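Local coordinates for archaeal actin homolog (Thermoplasma acidophilum, PDB 2FSJ), which binds ATP and polymerises, in the presence of nucleoside triphosphates, into bundles of helical filaments, at residues A[50-55]-A[63-68]; A[220-225]-A[283-288]; A[231-236]-A[252-257]; A[310-315]-A[320-325]. One frame throughout, in Å; residues are numbered along the deposited sequence.

How the interactions relate
Interaction 3 is the buried contact, interactions 1 and 2 are partly buried, and interaction 4 lies at the surface. Chemistry follows place: a leucine methyl meets a peptide group, an alanine and a second leucine in interaction 3, methyls meet in interaction 1, and strand side chains a helix flank in interaction 2, whereas interaction 4 adds a glutamate-to-backbone hydrogen bond and loosely paired charges. Interactions 2 and 4 touch, Ile283 CD1 lying 3.4 Å from Arg313 O, so helix 268-290 serves both. That helix also borders interaction 3, through Val270 on Leu233. Interaction 1 stands apart in the N-terminal half, its centre about 39 Å from that of interaction 2 and about 42 Å from that of interaction 4.

Interaction 1: residues A[50-55]-A[63-68]; sequences AVTETE and IPVLST
Thr52 sets its CG2 methyl against the CG1 branch of Val65, the two carbons 3.8 Å apart, and the two side chains cross at about a right angle. Both CB atoms point across to the partner segment, which lets short side chains meet although the nearest backbones, at Thr52 and Val65, keep their CA atoms 8.2 Å apart. A second, looser touch widens the patch: Thr54 CG2 comes within 4.4 Å of Val65 CG2, so each branch of the valine has its own threonine methyl. The patch is small, 86 Å² summed over both sides, and purely apolar.

The hydroxyl of Thr52 has a separate task. With OG1 anti to the backbone N (chi1 174°), it accepts from Thr54 N at 3.2 Å, and the N-H···O angle of 168° makes this a nearly straight bond. The ST turn so formed bends the chain between Thr52 and Thr54, bringing the Thr54 methyl round to the same valine. With a valine in place of Thr52, OG1 is gone, which would probably leave Thr54 N without this acceptor and the turn freer to shift.

The contact belongs to the edge of the large sheet of the N-terminal domain. Backbone bonds join Thr52 to Lys74 and Leu66 to Phe75, so strand 74-77 pairs with both segments; Val65 also packs on Lys74, whose NZ bonds to Thr54 O, while Leu66 turns to Trp109 of helix 101-111.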
# COMPACT_ATOMS: atom_id res chain seq x y z
N ALA A 50 2.24 0.64 18.07
CA ALA A 50 2.26 -0.07 19.35
C ALA A 50 1.88 0.88 20.46
O ALA A 50 2.34 2.02 20.49
CB ALA A 50 3.61 -0.63 19.61
N VAL A 51 1.03 0.41 21.36
CA VAL A 51 0.62 1.20 22.51
C VAL A 51 1.83 1.34 23.42
O VAL A 51 2.63 0.40 23.56
CB VAL A 51 -0.61 0.54 23.26
CG1 VAL A 51 -0.85 1.17 24.63
CG2 VAL A 51 -1.85 0.70 22.43
N THR A 52 1.99 2.52 24.01
CA THR A 52 3.00 2.76 25.03
C THR A 52 2.37 3.36 26.29
O THR A 52 1.51 4.25 26.20
CB THR A 52 4.13 3.66 24.51
OG1 THR A 52 5.04 3.98 25.59
CG2 THR A 52 3.63 4.97 24.02
N GLU A 53 2.81 2.90 27.45
CA GLU A 53 2.40 3.48 28.72
C GLU A 53 3.37 4.51 29.30
O GLU A 53 3.23 4.89 30.47
CB GLU A 53 2.12 2.35 29.72
CG GLU A 53 0.81 1.63 29.43
CD GLU A 53 0.58 0.42 30.33
OE1 GLU A 53 1.49 0.07 31.11
OE2 GLU A 53 -0.51 -0.21 30.24
N THR A 54 4.32 4.98 28.51
CA THR A 54 5.25 6.03 28.96
C THR A 54 4.50 7.32 29.34
O THR A 54 3.45 7.63 28.75
CB THR A 54 6.33 6.33 27.87
OG1 THR A 54 7.34 7.21 28.38
CG2 THR A 54 5.76 7.09 26.64
N GLU A 55 5.02 8.06 30.33
CA GLU A 55 4.48 9.42 30.64
C GLU A 55 5.05 10.44 29.67
O GLU A 55 4.45 11.47 29.43
CB GLU A 55 4.69 9.86 32.10
CG GLU A 55 5.59 9.01 32.97
CD GLU A 55 5.80 9.64 34.34
OE1 GLU A 55 4.78 9.93 35.03
OE2 GLU A 55 6.99 9.86 34.71
N ILE A 63 11.81 9.93 18.37
CA ILE A 63 10.68 8.97 18.36
C ILE A 63 9.47 9.71 18.89
O ILE A 63 9.38 9.94 20.10
CB ILE A 63 10.99 7.76 19.22
CG1 ILE A 63 12.23 7.03 18.66
CG2 ILE A 63 9.77 6.82 19.26
CD1 ILE A 63 12.58 5.73 19.41
N PRO A 64 8.56 10.10 18.02
CA PRO A 64 7.35 10.80 18.48
C PRO A 64 6.39 9.82 19.16
O PRO A 64 6.29 8.66 18.75
CB PRO A 64 6.72 11.32 17.20
CG PRO A 64 7.24 10.46 16.13
CD PRO A 64 8.56 9.92 16.56
N VAL A 65 5.72 10.30 20.18
CA VAL A 65 4.64 9.58 20.81
C VAL A 65 3.36 10.38 20.56
O VAL A 65 3.35 11.57 20.81
CB VAL A 65 4.86 9.42 22.33
CG1 VAL A 65 3.71 8.67 22.96
CG2 VAL A 65 6.21 8.67 22.60
N LEU A 66 2.32 9.73 20.05
CA LEU A 66 1.08 10.39 19.74
C LEU A 66 -0.10 9.82 20.52
O LEU A 66 -0.03 8.71 21.03
CB LEU A 66 0.74 10.33 18.22
CG LEU A 66 1.74 10.89 17.22
CD1 LEU A 66 1.16 10.79 15.78
CD2 LEU A 66 2.23 12.33 17.51
N SER A 67 -1.18 10.62 20.58
CA SER A 67 -2.47 10.22 21.13
C SER A 67 -3.58 10.90 20.36
O SER A 67 -3.40 12.03 19.88
CB SER A 67 -2.59 10.65 22.60
OG SER A 67 -3.81 10.23 23.16
N THR A 68 -4.71 10.21 20.20
CA THR A 68 -5.90 10.86 19.64
C THR A 68 -6.94 11.14 20.71
O THR A 68 -7.98 11.64 20.40
CB THR A 68 -6.56 10.00 18.55
OG1 THR A 68 -6.99 8.73 19.09
CG2 THR A 68 -5.56 9.68 17.46

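Interaction 2: residues A[220-225]-A[283-288]; sequences FSLQIG and IENIRL
The backbone bond from Arg287 N to Ile283 O, 2.9 Å long, fixes the helical turn whose Asn285 and Ile286 receive Leu222 and Phe220. This is helix-on-sheet packing in the second half of an actin-like fold: strand 213-222 is an outermost strand of a four-stranded mixed sheet, and helix 268-290 lies against it. The two segments bury 175 Å² between them, through carbon contacts, with one polar residue, Asn285, taking part by its CB.

Leu222 and Asn285 run side by side, pointing opposite ways. The leucine straddles the asparagine with both methyls, CD1 and CD2 each lying 3.9 Å from Asn285 CB, so the hold is on the aliphatic root of that side chain. Leu222 CG stands anti to its carbonyl carbon (chi1 -60°), a setting that carries the fork outward to the helix.

Two residues earlier on the strand, Phe220 also points its CB at the helix, as alternation along a strand requires. Leu222 CG lies in the plane of the Phe220 ring at its edge, so the two side chains form one apolar surface. Val204 of the adjacent strand 202-208 touches both Phe220 and Ile286 and extends that surface. Past Leu222 the chain leaves the strand through an inverse gamma turn centred on Gln223. At the far end of the contact, Phe220 CZ approaches Ile286 CG1 to 4.1 Å, the two side chains crossing at about a right angle.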
# COMPACT_ATOMS: atom_id res chain seq x y z
N PHE A 220 -9.99 -8.57 -9.63
CA PHE A 220 -10.03 -9.63 -8.61
C PHE A 220 -8.82 -9.53 -7.69
O PHE A 220 -7.88 -8.79 -8.00
CB PHE A 220 -10.07 -11.03 -9.28
CG PHE A 220 -8.98 -11.24 -10.31
CD1 PHE A 220 -7.74 -11.77 -9.97
CD2 PHE A 220 -9.21 -10.95 -11.65
CE1 PHE A 220 -6.76 -11.95 -10.95
CE2 PHE A 220 -8.24 -11.13 -12.59
CZ PHE A 220 -7.03 -11.59 -12.25
N SER A 221 -8.83 -10.27 -6.58
CA SER A 221 -7.79 -10.19 -5.55
C SER A 221 -7.32 -11.59 -5.32
O SER A 221 -8.15 -12.46 -5.04
CB SER A 221 -8.34 -9.65 -4.23
OG SER A 221 -7.30 -9.57 -3.22
N LEU A 222 -6.01 -11.81 -5.50
CA LEU A 222 -5.42 -13.13 -5.31
C LEU A 222 -4.81 -13.17 -3.91
O LEU A 222 -4.14 -12.24 -3.48
CB LEU A 222 -4.33 -13.38 -6.35
CG LEU A 222 -4.74 -13.33 -7.82
CD1 LEU A 222 -3.49 -13.43 -8.72
CD2 LEU A 222 -5.76 -14.43 -8.13
N GLN A 223 -5.05 -14.23 -3.16
CA GLN A 223 -4.54 -14.29 -1.79
C GLN A 223 -3.11 -14.85 -1.76
O GLN A 223 -2.83 -15.92 -1.16
CB GLN A 223 -5.53 -15.07 -0.89
CG GLN A 223 -7.00 -14.45 -0.90
CD GLN A 223 -7.08 -13.04 -0.34
OE1 GLN A 223 -6.58 -12.78 0.75
NE2 GLN A 223 -7.71 -12.10 -1.12
N ILE A 224 -2.20 -14.11 -2.40
CA ILE A 224 -0.78 -14.49 -2.49
C ILE A 224 -0.02 -13.20 -2.69
O ILE A 224 -0.53 -12.26 -3.35
CB ILE A 224 -0.52 -15.53 -3.64
CG1 ILE A 224 0.84 -16.22 -3.44
CG2 ILE A 224 -0.60 -14.91 -5.02
CD1 ILE A 224 1.18 -17.35 -4.49
N GLY A 225 1.17 -13.12 -2.10
CA GLY A 225 2.03 -11.96 -2.24
C GLY A 225 3.46 -12.24 -1.77
O GLY A 225 3.81 -13.39 -1.52
N ILE A 283 0.87 -15.18 -12.59
CA ILE A 283 0.67 -15.18 -14.03
C ILE A 283 -0.39 -16.23 -14.45
O ILE A 283 -1.30 -15.95 -15.25
CB ILE A 283 1.98 -15.43 -14.74
CG1 ILE A 283 2.89 -14.19 -14.62
CG2 ILE A 283 1.74 -15.89 -16.21
CD1 ILE A 283 4.37 -14.49 -14.85
N GLU A 284 -0.28 -17.43 -13.90
CA GLU A 284 -1.25 -18.48 -14.23
C GLU A 284 -2.69 -18.12 -13.83
O GLU A 284 -3.62 -18.36 -14.57
CB GLU A 284 -0.85 -19.79 -13.53
CG GLU A 284 -1.95 -20.82 -13.51
CD GLU A 284 -1.68 -21.99 -12.57
OE1 GLU A 284 -1.48 -21.76 -11.31
OE2 GLU A 284 -1.69 -23.13 -13.09
N ASN A 285 -2.85 -17.53 -12.65
CA ASN A 285 -4.15 -17.09 -12.17
C ASN A 285 -4.73 -15.90 -13.00
O ASN A 285 -5.90 -15.90 -13.37
CB ASN A 285 -4.04 -16.75 -10.68
CG ASN A 285 -4.44 -17.91 -9.76
OD1 ASN A 285 -3.65 -18.85 -9.50
ND2 ASN A 285 -5.66 -17.85 -9.24
N ILE A 286 -3.89 -14.93 -13.35
CA ILE A 286 -4.28 -13.86 -14.26
C ILE A 286 -4.75 -14.39 -15.62
O ILE A 286 -5.82 -14.01 -16.09
CB ILE A 286 -3.17 -12.80 -14.38
CG1 ILE A 286 -3.04 -12.08 -13.04
CG2 ILE A 286 -3.47 -11.81 -15.51
CD1 ILE A 286 -1.85 -11.11 -12.89
N ARG A 287 -3.98 -15.28 -16.23
CA ARG A 287 -4.37 -15.91 -17.47
C ARG A 287 -5.68 -16.63 -17.41
O ARG A 287 -6.49 -16.49 -18.30
CB ARG A 287 -3.30 -16.86 -17.96
CG ARG A 287 -2.08 -16.15 -18.50
CD ARG A 287 -0.98 -17.15 -18.93
NE ARG A 287 0.06 -16.52 -19.72
CZ ARG A 287 1.32 -16.97 -19.79
NH1 ARG A 287 1.70 -18.02 -19.07
NH2 ARG A 287 2.19 -16.35 -20.56
N LEU A 288 -5.91 -17.41 -16.37
CA LEU A 288 -7.17 -18.13 -16.23
C LEU A 288 -8.38 -17.19 -16.13
O LEU A 288 -9.46 -17.46 -16.71
CB LEU A 288 -7.14 -19.00 -14.98
CG LEU A 288 -6.33 -20.30 -14.98
CD1 LEU A 288 -6.25 -20.82 -13.56
CD2 LEU A 288 -6.91 -21.38 -15.96

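Interaction 3: residues A[231-236]-A[252-257]; sequences SALSRK and EALSHP
The peptide group joining Ala253 to Leu254 is the flat surface on which Leu233 rests: the leucine's CD2 methyl lies over one face, above the C=O bond and nearer its oxygen, 3.6 Å from Ala253 O. The nitrogen of the same amide is more distant, Leu254 N being 3.9 Å from Leu233 CD2. Side chains flank this spot, Ala253 CB at 3.8 Å from Leu233 CD2 and Leu254 CD2 at 4.2 Å from it. One methyl thus meets backbone and two side chains together. Leu233 CG is anti to the backbone N (chi1 179°), and this extends CD2 away from its own helix.

Beyond the amide, Glu252 O accepts from both Ser255 N and His256 N, a forked arrangement that holds the turn following Ala253, and the His256 ring turns one face to that same oxygen.

The contact joins two helices of the small subdomain that probably corresponds to IIB of actin-like proteins, next to the ATP-binding residue Gln251. Leu233 also packs on Val270 of helix 268-290, Ala253 on Val258 of strand 258-260, and Leu254 on Ile230 of helix 226-241 and Leu309 of helix 307-310.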
# COMPACT_ATOMS: atom_id res chain seq x y z
N SER A 231 7.84 -16.39 3.71
CA SER A 231 7.59 -17.60 4.51
C SER A 231 8.28 -18.81 3.93
O SER A 231 8.84 -19.65 4.68
CB SER A 231 6.09 -17.87 4.66
OG SER A 231 5.56 -16.84 5.50
N ALA A 232 8.25 -18.94 2.62
CA ALA A 232 8.94 -20.06 1.97
C ALA A 232 10.47 -20.02 2.21
O ALA A 232 11.09 -21.03 2.49
CB ALA A 232 8.63 -20.12 0.47
N LEU A 233 11.07 -18.83 2.18
CA LEU A 233 12.50 -18.69 2.43
C LEU A 233 12.82 -18.97 3.90
O LEU A 233 13.84 -19.60 4.23
CB LEU A 233 13.00 -17.30 2.00
CG LEU A 233 14.50 -16.97 2.23
CD1 LEU A 233 15.39 -18.04 1.67
CD2 LEU A 233 14.91 -15.63 1.66
N SER A 234 11.96 -18.53 4.80
CA SER A 234 12.13 -18.84 6.21
C SER A 234 12.09 -20.34 6.51
O SER A 234 12.92 -20.83 7.29
CB SER A 234 11.05 -18.15 7.02
OG SER A 234 11.23 -18.42 8.40
N ARG A 235 11.10 -21.04 5.94
CA ARG A 235 11.00 -22.47 6.08
C ARG A 235 12.23 -23.20 5.56
O ARG A 235 12.72 -24.18 6.21
CB ARG A 235 9.74 -23.03 5.38
CG ARG A 235 8.41 -22.65 6.09
CD ARG A 235 7.20 -23.44 5.56
NE ARG A 235 7.02 -23.23 4.13
CZ ARG A 235 6.38 -22.17 3.62
NH1 ARG A 235 5.83 -21.28 4.41
NH2 ARG A 235 6.29 -22.01 2.31
N LYS A 236 12.75 -22.73 4.42
CA LYS A 236 13.92 -23.33 3.79
C LYS A 236 15.17 -23.16 4.67
O LYS A 236 15.94 -24.12 4.88
CB LYS A 236 14.14 -22.79 2.35
CG LYS A 236 15.44 -23.30 1.68
CD LYS A 236 15.58 -22.88 0.25
CE LYS A 236 16.93 -23.31 -0.35
NZ LYS A 236 17.04 -24.79 -0.42
N GLU A 252 14.57 -9.08 3.95
CA GLU A 252 15.86 -8.60 3.44
C GLU A 252 16.55 -9.69 2.67
O GLU A 252 17.10 -9.45 1.61
CB GLU A 252 16.82 -8.20 4.55
CG GLU A 252 16.43 -7.00 5.39
CD GLU A 252 17.60 -6.61 6.31
OE1 GLU A 252 18.77 -6.64 5.82
OE2 GLU A 252 17.36 -6.31 7.52
N ALA A 253 16.48 -10.91 3.18
CA ALA A 253 17.19 -12.03 2.57
C ALA A 253 16.66 -12.42 1.19
O ALA A 253 17.27 -13.22 0.49
CB ALA A 253 17.23 -13.23 3.54
N LEU A 254 15.52 -11.86 0.79
CA LEU A 254 15.07 -11.99 -0.61
C LEU A 254 16.00 -11.32 -1.66
O LEU A 254 16.14 -11.81 -2.77
CB LEU A 254 13.66 -11.38 -0.78
CG LEU A 254 12.47 -12.05 -0.12
CD1 LEU A 254 11.26 -11.11 -0.30
CD2 LEU A 254 12.15 -13.44 -0.63
N SER A 255 16.57 -10.17 -1.30
CA SER A 255 17.41 -9.37 -2.22
C SER A 255 18.92 -9.57 -2.03
O SER A 255 19.70 -9.56 -3.00
CB SER A 255 17.04 -7.89 -2.03
OG SER A 255 15.64 -7.75 -2.15
N HIS A 256 19.34 -9.79 -0.79
CA HIS A 256 20.75 -10.04 -0.51
C HIS A 256 21.01 -10.91 0.74
O HIS A 256 20.21 -10.94 1.68
CB HIS A 256 21.52 -8.72 -0.38
CG HIS A 256 20.99 -7.82 0.67
ND1 HIS A 256 19.99 -6.90 0.43
CD2 HIS A 256 21.30 -7.70 1.98
CE1 HIS A 256 19.70 -6.26 1.55
NE2 HIS A 256 20.49 -6.72 2.51
N PRO A 257 22.16 -11.57 0.79
CA PRO A 257 22.46 -12.42 1.95
C PRO A 257 22.53 -11.59 3.22
O PRO A 257 22.84 -10.39 3.22
CB PRO A 257 23.79 -13.09 1.57
CG PRO A 257 23.92 -12.88 0.05
CD PRO A 257 23.27 -11.55 -0.20

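Interaction 4: residues A[310-315]-A[320-325]; sequences IGDRFE and GTLVKI
From CB, the side chain of Glu315 crosses extended to residues 320-322. CG, anti to the backbone N (chi1 -171°), passes 4.0 Å from Gly320 N; CD then reaches 4.0 Å from Leu322 CB. At the tip the oxygens part company. OE1 lies 3.9 Å from the Leu322 CD2 methyl, whereas OE2 takes a hydrogen bond from Gly320 N at 3.2 Å, with an N-H···O angle of 156°, through its anti lone pair, the one facing away from OE1. The carboxylate thus ties the backbone at Gly320 to Glu315. A water bonded to Leu322 N lies close to OE2 as well, but too close for that bridge to be trusted.

Gly320 has phi of 89°, a left-handed backbone setting at which a side chain would press on the preceding carbonyl. Replacing Glu315 by an alanine removes the carboxylate, which would probably leave Gly320 N without this acceptor and open a gap beside Leu322.

Leu322 crosses both Glu315 and Asp312 at about a right angle, its CD2 4.1 Å from Asp312 OD1. That oxygen also lies 3.6 Å from Lys324 CD, but 4.3 Å from Lys324 NZ, too far for a salt bridge, though the charges probably attract.

This loop between helix 307-310 and helix 333-343 lies just beyond Ser307, an ATP-binding residue. Thr321 and Val323 bond through their backbones to Leu300 of strand 297-303, Leu322 packs on Pro302 there, and Phe314 reaches Ile282 and Ile283 of helix 268-290 and Ile195 of strand 191-197.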
# COMPACT_ATOMS: atom_id res chain seq x y z
N ILE A 310 9.60 -8.90 -9.02
CA ILE A 310 9.14 -9.81 -10.08
C ILE A 310 8.36 -9.11 -11.22
O ILE A 310 7.80 -9.77 -12.05
CB ILE A 310 8.20 -10.93 -9.46
CG1 ILE A 310 6.99 -10.30 -8.78
CG2 ILE A 310 8.97 -11.86 -8.52
CD1 ILE A 310 5.88 -11.28 -8.42
N GLY A 311 8.25 -7.80 -11.20
CA GLY A 311 7.38 -7.08 -12.14
C GLY A 311 7.65 -7.41 -13.61
O GLY A 311 6.71 -7.60 -14.43
N ASP A 312 8.93 -7.50 -13.95
CA ASP A 312 9.36 -7.76 -15.31
C ASP A 312 8.81 -9.06 -15.85
O ASP A 312 8.56 -9.17 -17.05
CB ASP A 312 10.88 -7.80 -15.44
CG ASP A 312 11.52 -6.41 -15.41
OD1 ASP A 312 10.79 -5.41 -15.51
OD2 ASP A 312 12.76 -6.25 -15.29
N ARG A 313 8.64 -10.04 -14.97
CA ARG A 313 8.09 -11.32 -15.35
C ARG A 313 6.67 -11.22 -15.88
O ARG A 313 6.23 -12.16 -16.53
CB ARG A 313 8.05 -12.30 -14.18
CG ARG A 313 9.37 -12.81 -13.72
CD ARG A 313 10.04 -13.77 -14.73
NE ARG A 313 9.13 -14.75 -15.31
CZ ARG A 313 8.51 -15.72 -14.64
NH1 ARG A 313 8.71 -15.89 -13.34
NH2 ARG A 313 7.71 -16.54 -15.26
N PHE A 314 5.92 -10.16 -15.58
CA PHE A 314 4.52 -10.12 -16.01
C PHE A 314 4.35 -9.84 -17.51
O PHE A 314 3.30 -10.05 -18.07
CB PHE A 314 3.69 -9.12 -15.16
CG PHE A 314 3.68 -9.41 -13.71
CD1 PHE A 314 3.59 -10.70 -13.21
CD2 PHE A 314 3.73 -8.37 -12.80
CE1 PHE A 314 3.57 -10.93 -11.83
CE2 PHE A 314 3.70 -8.60 -11.46
CZ PHE A 314 3.65 -9.87 -10.98
N GLU A 315 5.41 -9.40 -18.17
CA GLU A 315 5.35 -9.15 -19.61
C GLU A 315 4.88 -10.34 -20.40
O GLU A 315 4.27 -10.19 -21.43
CB GLU A 315 6.70 -8.74 -20.15
CG GLU A 315 6.59 -8.27 -21.59
CD GLU A 315 7.68 -7.32 -21.98
OE1 GLU A 315 8.70 -7.15 -21.24
OE2 GLU A 315 7.51 -6.75 -23.07
N GLY A 320 5.10 -6.96 -25.11
CA GLY A 320 5.08 -5.64 -25.73
C GLY A 320 4.21 -4.58 -25.05
O GLY A 320 4.23 -3.42 -25.49
N THR A 321 3.50 -4.93 -23.97
CA THR A 321 2.55 -4.02 -23.35
C THR A 321 3.02 -3.52 -22.01
O THR A 321 2.29 -2.79 -21.34
CB THR A 321 1.16 -4.67 -23.15
OG1 THR A 321 1.24 -5.77 -22.24
CG2 THR A 321 0.61 -5.27 -24.45
N LEU A 322 4.18 -3.97 -21.57
CA LEU A 322 4.62 -3.67 -20.22
C LEU A 322 4.93 -2.18 -20.09
O LEU A 322 5.66 -1.59 -20.90
CB LEU A 322 5.82 -4.53 -19.83
CG LEU A 322 6.35 -4.36 -18.39
CD1 LEU A 322 5.39 -5.02 -17.42
CD2 LEU A 322 7.77 -4.88 -18.21
N VAL A 323 4.33 -1.58 -19.07
CA VAL A 323 4.56 -0.20 -18.71
C VAL A 323 5.38 -0.32 -17.42
O VAL A 323 4.92 -0.89 -16.46
CB VAL A 323 3.21 0.55 -18.47
CG1 VAL A 323 3.42 2.02 -18.10
CG2 VAL A 323 2.32 0.44 -19.67
N LYS A 324 6.61 0.17 -17.39
CA LYS A 324 7.38 0.09 -16.13
C LYS A 324 7.36 1.47 -15.46
O LYS A 324 7.82 2.45 -16.04
CB LYS A 324 8.83 -0.34 -16.37
CG LYS A 324 9.00 -1.81 -16.73
CD LYS A 324 10.47 -2.18 -16.95
CE LYS A 324 10.79 -2.48 -18.43
NZ LYS A 324 12.27 -2.78 -18.63
N ILE A 325 6.84 1.53 -14.24
CA ILE A 325 6.72 2.80 -13.53
C ILE A 325 8.12 3.13 -13.02
O ILE A 325 8.79 2.26 -12.51
CB ILE A 325 5.69 2.71 -12.35
CG1 ILE A 325 4.23 2.61 -12.84
CG2 ILE A 325 5.75 3.92 -11.46
CD1 ILE A 325 4.02 1.98 -14.20
O HOH W 1 6.79 -4.45 -23.12